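Local coordinates for protein chorismate mutase (Paraburkholderia phymatum, PDB 5TS9) that probably catalyses the rearrangement of chorismate to prephenate, as an all-helical enzyme of the type II (AroQ) chorismate mutase family, at residues P17-M22 / S143-V148; S21-L26 / A160-A165; V32-W37 / N90-Q95; Q51-A56 / I73-V78. All coordinates share one frame; numbering follows the deposited sequence.

Contact 1 (P17-M22 / S143-V148)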
loop_
_atom_site.group_PDB
_atom_site.type_symbol
_atom_site.label_atom_id
_atom_site.label_comp_id
_atom_site.label_asym_id
_atom_site.label_seq_id
_atom_site.Cartn_x
_atom_site.Cartn_y
_atom_site.Cartn_z
ATOM N N PRO A 17 5.391 -21.129 4.306
ATOM C CA PRO A 17 4.507 -21.475 3.177
ATOM C C PRO A 17 3.375 -20.475 2.953
ATOM O O PRO A 17 3.035 -20.176 1.799
ATOM C CB PRO A 17 3.984 -22.873 3.557
ATOM C CG PRO A 17 5.028 -23.433 4.465
ATOM C CD PRO A 17 5.504 -22.248 5.264
ATOM N N LEU A 18 2.787 -19.932 4.018
ATOM C CA LEU A 18 1.774 -18.894 3.847
ATOM C C LEU A 18 2.366 -17.648 3.191
ATOM O O LEU A 18 1.809 -17.118 2.218
ATOM C CB LEU A 18 1.150 -18.551 5.204
ATOM C CG LEU A 18 0.180 -17.357 5.268
ATOM C CD1 LEU A 18 -0.920 -17.522 4.256
ATOM C CD2 LEU A 18 -0.400 -17.251 6.676
ATOM N N VAL A 19 3.509 -17.173 3.703
ATOM C CA VAL A 19 4.136 -15.958 3.172
ATOM C C VAL A 19 4.600 -16.188 1.744
ATOM O O VAL A 19 4.547 -15.287 0.904
ATOM C CB VAL A 19 5.293 -15.519 4.099
ATOM C CG1 VAL A 19 6.125 -14.381 3.484
ATOM C CG2 VAL A 19 4.738 -15.081 5.443
ATOM N N ARG A 20 5.042 -17.408 1.441
ATOM C CA ARG A 20 5.418 -17.743 0.073
ATOM C C ARG A 20 4.222 -17.618 -0.874
ATOM O O ARG A 20 4.348 -17.065 -1.967
ATOM C CB ARG A 20 5.999 -19.160 0.060
ATOM C CG ARG A 20 6.790 -19.523 -1.166
ATOM C CD ARG A 20 7.385 -20.917 -0.960
ATOM N NE ARG A 20 8.573 -20.928 -0.099
ATOM C CZ ARG A 20 8.860 -21.898 0.766
ATOM N NH1 ARG A 20 8.031 -22.924 0.921
ATOM N NH2 ARG A 20 9.971 -21.844 1.487
ATOM N N SER A 21 3.045 -18.104 -0.463
ATOM C CA SER A 21 1.881 -18.018 -1.338
ATOM C C SER A 21 1.486 -16.564 -1.582
ATOM O O SER A 21 1.158 -16.183 -2.714
ATOM C CB SER A 21 0.718 -18.819 -0.747
ATOM O OG SER A 21 0.407 -18.398 0.572
ATOM N N MET A 22 1.531 -15.727 -0.541
ATOM C CA MET A 22 1.262 -14.302 -0.732
ATOM C C MET A 22 2.309 -13.668 -1.634
ATOM O O MET A 22 1.977 -12.814 -2.468
ATOM C CB MET A 22 1.221 -13.582 0.617
ATOM C CG MET A 22 0.054 -13.999 1.504
ATOM S SD MET A 22 0.045 -13.046 3.066
ATOM C CE MET A 22 -1.485 -13.662 3.810
ATOM N N SER A 143 10.075 -12.267 10.196
ATOM C CA SER A 143 11.198 -13.122 9.814
ATOM C C SER A 143 10.876 -13.938 8.569
ATOM O O SER A 143 11.717 -14.066 7.673
ATOM C CB SER A 143 11.590 -14.043 10.970
ATOM O OG SER A 143 12.214 -13.309 11.998
ATOM N N ALA A 144 9.653 -14.476 8.485
ATOM C CA ALA A 144 9.240 -15.247 7.316
ATOM C C ALA A 144 9.286 -14.407 6.048
ATOM O O ALA A 144 9.674 -14.891 4.981
ATOM C CB ALA A 144 7.829 -15.798 7.531
ATOM N N VAL A 145 8.876 -13.145 6.146
ATOM C CA VAL A 145 8.974 -12.245 5.006
ATOM C C VAL A 145 10.428 -12.051 4.612
ATOM O O VAL A 145 10.775 -12.041 3.421
ATOM C CB VAL A 145 8.302 -10.915 5.350
ATOM C CG1 VAL A 145 8.683 -9.852 4.328
ATOM C CG2 VAL A 145 6.788 -11.113 5.426
ATOM N N GLY A 146 11.299 -11.905 5.603
ATOM C CA GLY A 146 12.720 -11.809 5.319
ATOM C C GLY A 146 13.248 -13.040 4.608
ATOM O O GLY A 146 13.945 -12.938 3.592
ATOM N N GLN A 147 12.906 -14.224 5.120
ATOM C CA GLN A 147 13.381 -15.458 4.502
ATOM C C GLN A 147 12.876 -15.583 3.072
ATOM O O GLN A 147 13.641 -15.899 2.156
ATOM C CB GLN A 147 12.949 -16.669 5.328
ATOM C CG GLN A 147 13.533 -17.978 4.828
ATOM C CD GLN A 147 13.176 -19.155 5.711
ATOM O OE1 GLN A 147 13.086 -19.024 6.929
ATOM N NE2 GLN A 147 12.961 -20.313 5.096
ATOM N N VAL A 148 11.587 -15.323 2.858
ATOM C CA VAL A 148 11.014 -15.478 1.525
ATOM C C VAL A 148 11.614 -14.464 0.555
ATOM O O VAL A 148 11.875 -14.774 -0.617
ATOM C CB VAL A 148 9.482 -15.362 1.614
ATOM C CG1 VAL A 148 8.884 -15.111 0.242
ATOM C CG2 VAL A 148 8.890 -16.652 2.274
#
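This is helix-helix packing in an all-alpha AroQ chorismate mutase: Val19 of helix 16-39 lies against Ala144, Val145 and Val148 of helix 137-151. A predicted signal peptide and the disulfide between Cys137 and Cys170 are consistent with the secreted subclass of this fold. The disulfide ties the start of helix 137-151 to the C-terminal end of the chain. The segment axes approach to 9.2 Å and cross at -58°. Val19 takes part in all three apolar side-chain contacts, with its two methyls going to different partners. CG1 stands anti to the backbone N (chi1 171°) and reaches CG2 of Val145 at 3.9 Å. The same CG1 meets Val148 CG2 at 3.8 Å. Val19 CG2, beside the backbone N, touches the CB of Ala144, also at 3.8 Å. The Val19 side chain lies roughly perpendicular to that of Val145. All four residues are buried. Leu162 of helix 156-165 also touches Val19, Val145 and Val148, so a third helix closes on the same group of methyls. Val145 also packs on Arg94 of the second subunit. Arg20 marks the more open margin of the contact, and its NH2 is hydrogen-bonded to Gln151 OE1. At its root, the backbone N of Arg20 lies 4.0 Å from Val148 CG2, and its CB lies 4.4 Å from that same methyl.

Contact 2 (S21-L26 / A160-A165)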
loop_
_atom_site.group_PDB
_atom_site.type_symbol
_atom_site.label_atom_id
_atom_site.label_comp_id
_atom_site.label_asym_id
_atom_site.label_seq_id
_atom_site.Cartn_x
_atom_site.Cartn_y
_atom_site.Cartn_z
ATOM N N SER A 21 3.045 -18.104 -0.463
ATOM C CA SER A 21 1.881 -18.018 -1.338
ATOM C C SER A 21 1.486 -16.564 -1.582
ATOM O O SER A 21 1.158 -16.183 -2.714
ATOM C CB SER A 21 0.718 -18.819 -0.747
ATOM O OG SER A 21 0.407 -18.398 0.572
ATOM N N MET A 22 1.531 -15.727 -0.541
ATOM C CA MET A 22 1.262 -14.302 -0.732
ATOM C C MET A 22 2.309 -13.668 -1.634
ATOM O O MET A 22 1.977 -12.814 -2.468
ATOM C CB MET A 22 1.221 -13.582 0.617
ATOM C CG MET A 22 0.054 -13.999 1.504
ATOM S SD MET A 22 0.045 -13.046 3.066
ATOM C CE MET A 22 -1.485 -13.662 3.810
ATOM N N ALA A 23 3.582 -14.087 -1.497
ATOM C CA ALA A 23 4.616 -13.573 -2.393
ATOM C C ALA A 23 4.356 -13.972 -3.844
ATOM O O ALA A 23 4.564 -13.162 -4.754
ATOM C CB ALA A 23 6.001 -14.033 -1.942
ATOM N N ASP A 24 3.915 -15.219 -4.088
ATOM C CA ASP A 24 3.559 -15.621 -5.450
ATOM C C ASP A 24 2.398 -14.782 -5.982
ATOM O O ASP A 24 2.383 -14.393 -7.159
ATOM C CB ASP A 24 3.197 -17.108 -5.490
ATOM C CG ASP A 24 4.366 -18.011 -5.127
ATOM O OD1 ASP A 24 5.538 -17.609 -5.306
ATOM O OD2 ASP A 24 4.102 -19.135 -4.669
ATOM N N ARG A 25 1.421 -14.475 -5.123
ATOM C CA ARG A 25 0.307 -13.640 -5.561
ATOM C C ARG A 25 0.783 -12.231 -5.861
ATOM O O ARG A 25 0.394 -11.631 -6.870
ATOM C CB ARG A 25 -0.792 -13.612 -4.494
ATOM C CG ARG A 25 -2.141 -13.098 -5.034
ATOM C CD ARG A 25 -3.139 -12.793 -3.948
ATOM N NE ARG A 25 -4.457 -12.576 -4.543
ATOM C CZ ARG A 25 -4.828 -11.450 -5.152
ATOM N NH1 ARG A 25 -4.000 -10.420 -5.207
ATOM N NH2 ARG A 25 -6.039 -11.360 -5.696
ATOM N N LEU A 26 1.638 -11.698 -4.988
ATOM C CA LEU A 26 2.183 -10.366 -5.190
ATOM C C LEU A 26 2.883 -10.259 -6.537
ATOM O O LEU A 26 2.766 -9.241 -7.219
ATOM C CB LEU A 26 3.140 -10.028 -4.044
ATOM C CG LEU A 26 3.683 -8.601 -3.988
ATOM C CD1 LEU A 26 2.536 -7.559 -3.851
ATOM C CD2 LEU A 26 4.664 -8.504 -2.820
ATOM N N ALA A 160 8.732 -4.591 0.597
ATOM C CA ALA A 160 7.857 -3.628 1.262
ATOM C C ALA A 160 6.396 -4.003 1.071
ATOM O O ALA A 160 5.607 -3.980 2.026
ATOM C CB ALA A 160 8.120 -2.217 0.736
ATOM N N ALA A 161 6.022 -4.382 -0.147
ATOM C CA ALA A 161 4.642 -4.745 -0.415
ATOM C C ALA A 161 4.310 -6.131 0.124
ATOM O O ALA A 161 3.146 -6.401 0.455
ATOM C CB ALA A 161 4.361 -4.650 -1.927
ATOM N N LEU A 162 5.304 -7.021 0.251
ATOM C CA LEU A 162 5.040 -8.262 0.978
ATOM C C LEU A 162 4.718 -7.964 2.445
ATOM O O LEU A 162 3.790 -8.549 3.016
ATOM C CB LEU A 162 6.233 -9.227 0.860
ATOM C CG LEU A 162 6.021 -10.653 1.406
ATOM C CD1 LEU A 162 4.699 -11.221 0.947
ATOM C CD2 LEU A 162 7.146 -11.578 0.985
ATOM N N ASP A 163 5.440 -7.020 3.057
ATOM C CA ASP A 163 5.109 -6.595 4.424
ATOM C C ASP A 163 3.688 -6.031 4.510
ATOM O O ASP A 163 3.021 -6.173 5.541
ATOM C CB ASP A 163 6.093 -5.530 4.915
ATOM C CG ASP A 163 7.482 -6.098 5.313
ATOM O OD1 ASP A 163 7.592 -7.230 5.848
ATOM O OD2 ASP A 163 8.469 -5.362 5.120
ATOM N N ARG A 164 3.212 -5.372 3.449
ATOM C CA ARG A 164 1.827 -4.913 3.420
ATOM C C ARG A 164 0.871 -6.095 3.325
ATOM O O ARG A 164 -0.186 -6.108 3.973
ATOM C CB ARG A 164 1.622 -3.950 2.234
ATOM C CG ARG A 164 0.174 -3.448 2.042
ATOM C CD ARG A 164 -0.210 -2.471 3.164
ATOM N NE ARG A 164 -1.580 -1.963 3.081
ATOM C CZ ARG A 164 -2.643 -2.638 3.505
ATOM N NH1 ARG A 164 -2.488 -3.861 4.015
ATOM N NH2 ARG A 164 -3.860 -2.103 3.405
ATOM N N ALA A 165 1.231 -7.114 2.540
ATOM C CA ALA A 165 0.307 -8.227 2.323
ATOM C C ALA A 165 0.104 -9.077 3.576
ATOM O O ALA A 165 -0.998 -9.585 3.797
ATOM C CB ALA A 165 0.797 -9.100 1.168
#
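Leu26 and Leu162 reach across from facing helices, and Met22 lies alongside the end of helix 156-165. Leu26 has CG anti to the backbone N (chi1 -173°), which sends both of its methyls to the partner helix. CD2 sits against the backbone where Ala161 joins Leu162, 3.5 Å from Leu162 N. CD1 touches the CB of Ala161 at 3.9 Å. Leu162 answers with nearly the same torsion. It leaves its helix at a slant to helix 16-39, but its methyls come round to it. CD1 of Leu162 is 3.9 Å from the backbone N of Ala23, and CD2 is 4.0 Å from Ala23 CB. The small Ala23 thus receives the forked end of the leucine. Met22 extends beyond CG in a straight chain, placing SD 3.7 Å from the carbonyl O of Ala165. This is packing: that oxygen probably accepts a hydrogen bond from Gln77 NE2 of helix 67-95. Met22 also touches Gln77, so the three helices meet here. The segment axes are 9.9 Å apart at an angle of 121°. The six residues that touch are all buried, close to the centre of the chain. Asp163 forms a salt bridge with Arg94 of the second subunit, and Arg164 bridges Asp76 of its own chain and Glu79 of the second subunit. The chemistry implies apolar packing toward helix 16-39, while the charged ends of Asp163 and Arg164 go to helix 67-95 of this chain and to the second subunit.

Contact 3 (V32-W37 / N90-Q95)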
loop_
_atom_site.group_PDB
_atom_site.type_symbol
_atom_site.label_atom_id
_atom_site.label_comp_id
_atom_site.label_asym_id
_atom_site.label_seq_id
_atom_site.Cartn_x
_atom_site.Cartn_y
_atom_site.Cartn_z
ATOM N N VAL A 32 0.512 -7.654 -14.332
ATOM C CA VAL A 32 -0.670 -6.805 -14.499
ATOM C C VAL A 32 -0.251 -5.366 -14.832
ATOM O O VAL A 32 -0.864 -4.705 -15.684
ATOM C CB VAL A 32 -1.566 -6.883 -13.252
ATOM C CG1 VAL A 32 -2.623 -5.773 -13.297
ATOM C CG2 VAL A 32 -2.237 -8.301 -13.161
ATOM N N ALA A 33 0.822 -4.882 -14.205
ATOM C CA ALA A 33 1.369 -3.562 -14.534
ATOM C C ALA A 33 1.725 -3.459 -16.015
ATOM O O ALA A 33 1.382 -2.475 -16.673
ATOM C CB ALA A 33 2.602 -3.276 -13.675
ATOM N N LEU A 34 2.419 -4.464 -16.550
ATOM C CA LEU A 34 2.757 -4.475 -17.980
ATOM C C LEU A 34 1.515 -4.339 -18.847
ATOM O O LEU A 34 1.491 -3.562 -19.815
ATOM C CB LEU A 34 3.486 -5.772 -18.335
ATOM C CG LEU A 34 4.887 -6.005 -17.780
ATOM C CD1 LEU A 34 5.361 -7.438 -18.114
ATOM C CD2 LEU A 34 5.860 -4.942 -18.321
ATOM N N SER A 35 0.481 -5.121 -18.534
ATOM C CA SER A 35 -0.738 -5.072 -19.325
ATOM C C SER A 35 -1.377 -3.696 -19.259
ATOM O O SER A 35 -1.869 -3.177 -20.267
ATOM C CB SER A 35 -1.717 -6.135 -18.834
ATOM O OG SER A 35 -2.979 -5.957 -19.462
ATOM N N LYS A 36 -1.401 -3.093 -18.072
ATOM C CA LYS A 36 -1.999 -1.773 -17.932
ATOM C C LYS A 36 -1.127 -0.698 -18.571
ATOM O O LYS A 36 -1.649 0.307 -19.054
ATOM C CB LYS A 36 -2.263 -1.477 -16.458
ATOM C CG LYS A 36 -3.439 -2.307 -15.931
ATOM C CD LYS A 36 -3.725 -2.049 -14.473
ATOM C CE LYS A 36 -4.923 -2.894 -13.997
ATOM N NZ LYS A 36 -4.866 -3.045 -12.484
ATOM N N TRP A 37 0.189 -0.909 -18.612
ATOM C CA TRP A 37 1.068 -0.030 -19.373
ATOM C C TRP A 37 0.746 -0.091 -20.868
ATOM O O TRP A 37 0.704 0.944 -21.543
ATOM C CB TRP A 37 2.535 -0.411 -19.108
ATOM C CG TRP A 37 3.558 0.300 -20.007
ATOM C CD1 TRP A 37 4.003 -0.102 -21.244
ATOM C CD2 TRP A 37 4.250 1.518 -19.711
ATOM N NE1 TRP A 37 4.924 0.805 -21.733
ATOM C CE2 TRP A 37 5.087 1.807 -20.810
ATOM C CE3 TRP A 37 4.234 2.401 -18.619
ATOM C CZ2 TRP A 37 5.916 2.935 -20.845
ATOM C CZ3 TRP A 37 5.059 3.514 -18.655
ATOM C CH2 TRP A 37 5.882 3.776 -19.765
ATOM N N ASN A 90 4.872 4.112 -12.422
ATOM C CA ASN A 90 5.508 5.424 -12.384
ATOM C C ASN A 90 7.006 5.319 -12.596
ATOM O O ASN A 90 7.604 6.247 -13.152
ATOM C CB ASN A 90 5.193 6.154 -11.073
ATOM C CG ASN A 90 4.002 7.107 -11.211
ATOM O OD1 ASN A 90 3.391 7.192 -12.279
ATOM N ND2 ASN A 90 3.676 7.840 -10.131
ATOM N N ASN A 91 7.632 4.216 -12.164
ATOM C CA ASN A 91 9.032 3.992 -12.513
ATOM C C ASN A 91 9.201 3.977 -14.024
ATOM O O ASN A 91 10.106 4.615 -14.563
ATOM C CB ASN A 91 9.547 2.673 -11.924
ATOM C CG ASN A 91 9.779 2.761 -10.435
ATOM O OD1 ASN A 91 9.684 3.839 -9.872
ATOM N ND2 ASN A 91 10.083 1.631 -9.796
ATOM N N TRP A 92 8.330 3.251 -14.716
ATOM C CA TRP A 92 8.410 3.175 -16.179
ATOM C C TRP A 92 8.076 4.512 -16.816
ATOM O O TRP A 92 8.715 4.918 -17.795
ATOM C CB TRP A 92 7.464 2.091 -16.685
ATOM C CG TRP A 92 7.801 0.759 -16.125
ATOM C CD1 TRP A 92 9.016 0.367 -15.612
ATOM C CD2 TRP A 92 6.924 -0.365 -16.002
ATOM N NE1 TRP A 92 8.940 -0.948 -15.174
ATOM C CE2 TRP A 92 7.665 -1.413 -15.404
ATOM C CE3 TRP A 92 5.585 -0.586 -16.331
ATOM C CZ2 TRP A 92 7.105 -2.674 -15.133
ATOM C CZ3 TRP A 92 5.026 -1.834 -16.069
ATOM C CH2 TRP A 92 5.789 -2.864 -15.469
ATOM N N ARG A 93 7.079 5.214 -16.274
ATOM C CA ARG A 93 6.744 6.540 -16.803
ATOM C C ARG A 93 7.943 7.482 -16.739
ATOM O O ARG A 93 8.171 8.263 -17.668
ATOM C CB ARG A 93 5.548 7.140 -16.045
ATOM C CG ARG A 93 4.189 6.547 -16.411
ATOM C CD ARG A 93 3.051 7.360 -15.824
ATOM N NE ARG A 93 1.755 6.741 -16.080
ATOM C CZ ARG A 93 1.067 6.037 -15.193
ATOM N NH1 ARG A 93 1.532 5.873 -13.955
ATOM N NH2 ARG A 93 -0.101 5.507 -15.542
ATOM N N ARG A 94 8.738 7.409 -15.659
ATOM C CA ARG A 94 9.882 8.312 -15.526
ATOM C C ARG A 94 11.009 7.952 -16.493
ATOM O O ARG A 94 11.810 8.820 -16.860
ATOM C CB ARG A 94 10.408 8.300 -14.082
ATOM C CG ARG A 94 9.524 9.060 -13.073
ATOM C CD ARG A 94 10.112 9.069 -11.631
ATOM N NE ARG A 94 9.833 7.823 -10.916
ATOM C CZ ARG A 94 8.745 7.584 -10.185
ATOM N NH1 ARG A 94 7.802 8.518 -10.023
ATOM N NH2 ARG A 94 8.611 6.404 -9.583
ATOM N N GLN A 95 11.109 6.690 -16.899
ATOM C CA GLN A 95 12.143 6.289 -17.858
ATOM C C GLN A 95 11.674 6.378 -19.301
ATOM O O GLN A 95 12.512 6.493 -20.207
ATOM C CB GLN A 95 12.615 4.856 -17.563
ATOM C CG GLN A 95 13.368 4.713 -16.246
ATOM C CD GLN A 95 13.248 3.318 -15.627
ATOM O OE1 GLN A 95 12.911 2.348 -16.310
ATOM N NE2 GLN A 95 13.519 3.219 -14.324
#
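Trp37 has CG anti to its own backbone N (chi1 171°), and Trp92 has CG beside its N and anti to the carbonyl carbon (chi1 -60°). These torsions bring the two indoles together as a T-shaped pair. The edge of Trp92 is directed at the face of Trp37, with the planes at 89°. The centroids of the Trp37 six-membered ring and the Trp92 five-membered ring are 5.9 Å apart. Trp37 CZ3 closes on Trp92 CB at 3.4 Å. The far end of the Trp92 ring runs to helix 16-39, where its CH2 is 3.7 Å from Ala33 CB and 3.5 Å from Leu34 CD2. The Ala33 carbonyl carbon and the Leu34 N lie in plane at the ring edge. In the AroQ helical fold this joins the later part of helix 16-39 to the end of the long helix 67-95. Ala98 of the following loop touches both tryptophans. Arg93 lays its CG 3.9 Å from Trp37 CZ3. Its NH1 donates to Asn90 OD1 at 2.8 Å, with the donor tilted from the carbonyl plane. On this same helix end Arg94 NH1 is hydrogen-bonded to Ala142 O of the second subunit.

Contact 4 (Q51-A56 / I73-V78)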
loop_
_atom_site.group_PDB
_atom_site.type_symbol
_atom_site.label_atom_id
_atom_site.label_comp_id
_atom_site.label_asym_id
_atom_site.label_seq_id
_atom_site.Cartn_x
_atom_site.Cartn_y
_atom_site.Cartn_z
ATOM N N GLN A 51 -15.469 -7.701 -6.183
ATOM C CA GLN A 51 -15.799 -9.086 -6.499
ATOM C C GLN A 51 -14.688 -10.030 -6.064
ATOM O O GLN A 51 -14.961 -11.138 -5.588
ATOM C CB GLN A 51 -16.069 -9.232 -7.991
ATOM C CG GLN A 51 -16.751 -10.530 -8.333
ATOM C CD GLN A 51 -18.126 -10.612 -7.706
ATOM O OE1 GLN A 51 -19.019 -9.840 -8.053
ATOM N NE2 GLN A 51 -18.297 -11.533 -6.762
ATOM N N VAL A 52 -13.430 -9.609 -6.233
ATOM C CA VAL A 52 -12.296 -10.370 -5.710
ATOM C C VAL A 52 -12.466 -10.603 -4.217
ATOM O O VAL A 52 -12.303 -11.720 -3.713
ATOM C CB VAL A 52 -10.975 -9.632 -5.998
ATOM C CG1 VAL A 52 -9.822 -10.307 -5.262
ATOM C CG2 VAL A 52 -10.710 -9.554 -7.502
ATOM N N ILE A 53 -12.787 -9.544 -3.482
ATOM C CA ILE A 53 -12.859 -9.683 -2.034
ATOM C C ILE A 53 -14.096 -10.482 -1.629
ATOM O O ILE A 53 -14.037 -11.322 -0.722
ATOM C CB ILE A 53 -12.791 -8.293 -1.381
ATOM C CG1 ILE A 53 -11.358 -7.752 -1.531
ATOM C CG2 ILE A 53 -13.152 -8.354 0.106
ATOM C CD1 ILE A 53 -11.263 -6.226 -1.498
ATOM N N ALA A 54 -15.214 -10.286 -2.332
ATOM C CA ALA A 54 -16.428 -11.043 -2.019
ATOM C C ALA A 54 -16.256 -12.537 -2.306
ATOM O O ALA A 54 -16.774 -13.380 -1.560
ATOM C CB ALA A 54 -17.613 -10.484 -2.801
ATOM N N ASN A 55 -15.545 -12.883 -3.384
ATOM C CA ASN A 55 -15.243 -14.282 -3.664
ATOM C C ASN A 55 -14.480 -14.921 -2.506
ATOM O O ASN A 55 -14.797 -16.039 -2.072
ATOM C CB ASN A 55 -14.441 -14.389 -4.967
ATOM C CG ASN A 55 -15.288 -14.103 -6.203
ATOM O OD1 ASN A 55 -16.503 -13.938 -6.111
ATOM N ND2 ASN A 55 -14.647 -14.056 -7.364
ATOM N N ALA A 56 -13.471 -14.216 -1.989
ATOM C CA ALA A 56 -12.747 -14.691 -0.813
ATOM C C ALA A 56 -13.703 -14.941 0.343
ATOM O O ALA A 56 -13.641 -15.980 1.008
ATOM C CB ALA A 56 -11.661 -13.674 -0.409
ATOM N N ILE A 73 -7.780 -10.299 4.912
ATOM C CA ILE A 73 -6.585 -10.859 4.280
ATOM C C ILE A 73 -6.542 -10.497 2.800
ATOM O O ILE A 73 -5.494 -10.107 2.269
ATOM C CB ILE A 73 -6.530 -12.387 4.482
ATOM C CG1 ILE A 73 -6.251 -12.753 5.957
ATOM C CG2 ILE A 73 -5.478 -13.021 3.551
ATOM C CD1 ILE A 73 -4.826 -12.453 6.414
ATOM N N PHE A 74 -7.666 -10.640 2.105
ATOM C CA PHE A 74 -7.605 -10.397 0.674
ATOM C C PHE A 74 -7.700 -8.917 0.334
ATOM O O PHE A 74 -7.148 -8.508 -0.693
ATOM C CB PHE A 74 -8.650 -11.250 -0.041
ATOM C CG PHE A 74 -8.191 -12.675 -0.219
ATOM C CD1 PHE A 74 -8.313 -13.588 0.825
ATOM C CD2 PHE A 74 -7.563 -13.078 -1.390
ATOM C CE1 PHE A 74 -7.855 -14.896 0.691
ATOM C CE2 PHE A 74 -7.102 -14.370 -1.543
ATOM C CZ PHE A 74 -7.242 -15.291 -0.493
ATOM N N SER A 75 -8.347 -8.093 1.169
ATOM C CA SER A 75 -8.163 -6.647 1.011
ATOM C C SER A 75 -6.693 -6.293 1.120
ATOM O O SER A 75 -6.170 -5.520 0.313
ATOM C CB SER A 75 -8.954 -5.855 2.056
ATOM O OG SER A 75 -10.315 -6.261 2.110
ATOM N N ASP A 76 -5.997 -6.891 2.088
ATOM C CA ASP A 76 -4.556 -6.671 2.199
ATOM C C ASP A 76 -3.819 -7.133 0.948
ATOM O O ASP A 76 -2.884 -6.465 0.504
ATOM C CB ASP A 76 -4.009 -7.379 3.445
ATOM C CG ASP A 76 -4.436 -6.684 4.744
ATOM O OD1 ASP A 76 -4.779 -5.462 4.692
ATOM O OD2 ASP A 76 -4.412 -7.347 5.808
ATOM N N GLN A 77 -4.221 -8.272 0.374
ATOM C CA GLN A 77 -3.571 -8.767 -0.840
ATOM C C GLN A 77 -3.764 -7.817 -2.006
ATOM O O GLN A 77 -2.835 -7.611 -2.801
ATOM C CB GLN A 77 -4.112 -10.145 -1.245
ATOM C CG GLN A 77 -3.954 -11.257 -0.228
ATOM C CD GLN A 77 -2.606 -11.258 0.459
ATOM O OE1 GLN A 77 -1.589 -11.622 -0.135
ATOM N NE2 GLN A 77 -2.594 -10.890 1.736
ATOM N N VAL A 78 -4.975 -7.271 -2.169
ATOM C CA VAL A 78 -5.177 -6.422 -3.338
ATOM C C VAL A 78 -4.480 -5.076 -3.154
ATOM O O VAL A 78 -3.940 -4.529 -4.114
ATOM C CB VAL A 78 -6.672 -6.266 -3.666
ATOM C CG1 VAL A 78 -7.281 -7.617 -3.966
ATOM C CG2 VAL A 78 -7.400 -5.611 -2.530
#
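The Phe74 ring takes the methyl of Ala56 over one face. Ala56 CB is 4.0 Å from the ring centroid and 30° off the normal, a CH-pi contact. Its closest ring atoms include CD1, at 3.6 Å. Met122 and Gln118 of helix 106-128 also touch this phenylalanine, and Met122 touches Ala56 as well. The second flat group is the amide of Gln77, which folds back along its own helix. Its NE2 donates to Ile73 O at 3.1 Å, with that oxygen lying in the amide plane. The backbone N of Gln77 reaches Ile73 O from the opposite face of the carbonyl, so two donors hold this oxygen. Within the AroQ bundle, the contact sets helix 46-59 against the first half of the long helix 67-95. The segments run roughly antiparallel, their N-to-C directions at 149°, with axes 9.3 Å apart. Ile53 lies across from Phe74 in the backbone, but its side chain leans past it to Ser75. CG1 is anti to the carbonyl carbon (chi1 -72°), and CD1 comes within 3.7 Å of Ser75 OG. That hydroxyl is engaged with Ile71 O, and the isoleucine only packs on it. Val52 and Val78 lie alongside each other, pointing opposite ways, through their CG1 methyls. This last contact is less certain, because Val78 was modelled in two conformers.

How the contacts relate
Contacts 1 and 2 start from successive turns of helix 16-39, and their centres are 8 Å apart. Leu162 CD2 reaches Val19 CG1 at 3.9 Å, which fuses them into one apolar layer. Contact 2 leads on to contact 4, 13 Å away between centres, through Arg164 NH1 to Asp76 OD1 at 2.9 Å. Contact 3 lies toward the other end of helix 16-39, about 19 Å from contact 2 between centres and without touching it. Across the dimer, contact 2 of one subunit meets contact 3 of the other, where Asp163 OD1 accepts from Asn90 ND2. None of the four contacts can be assigned to the active site on this evidence.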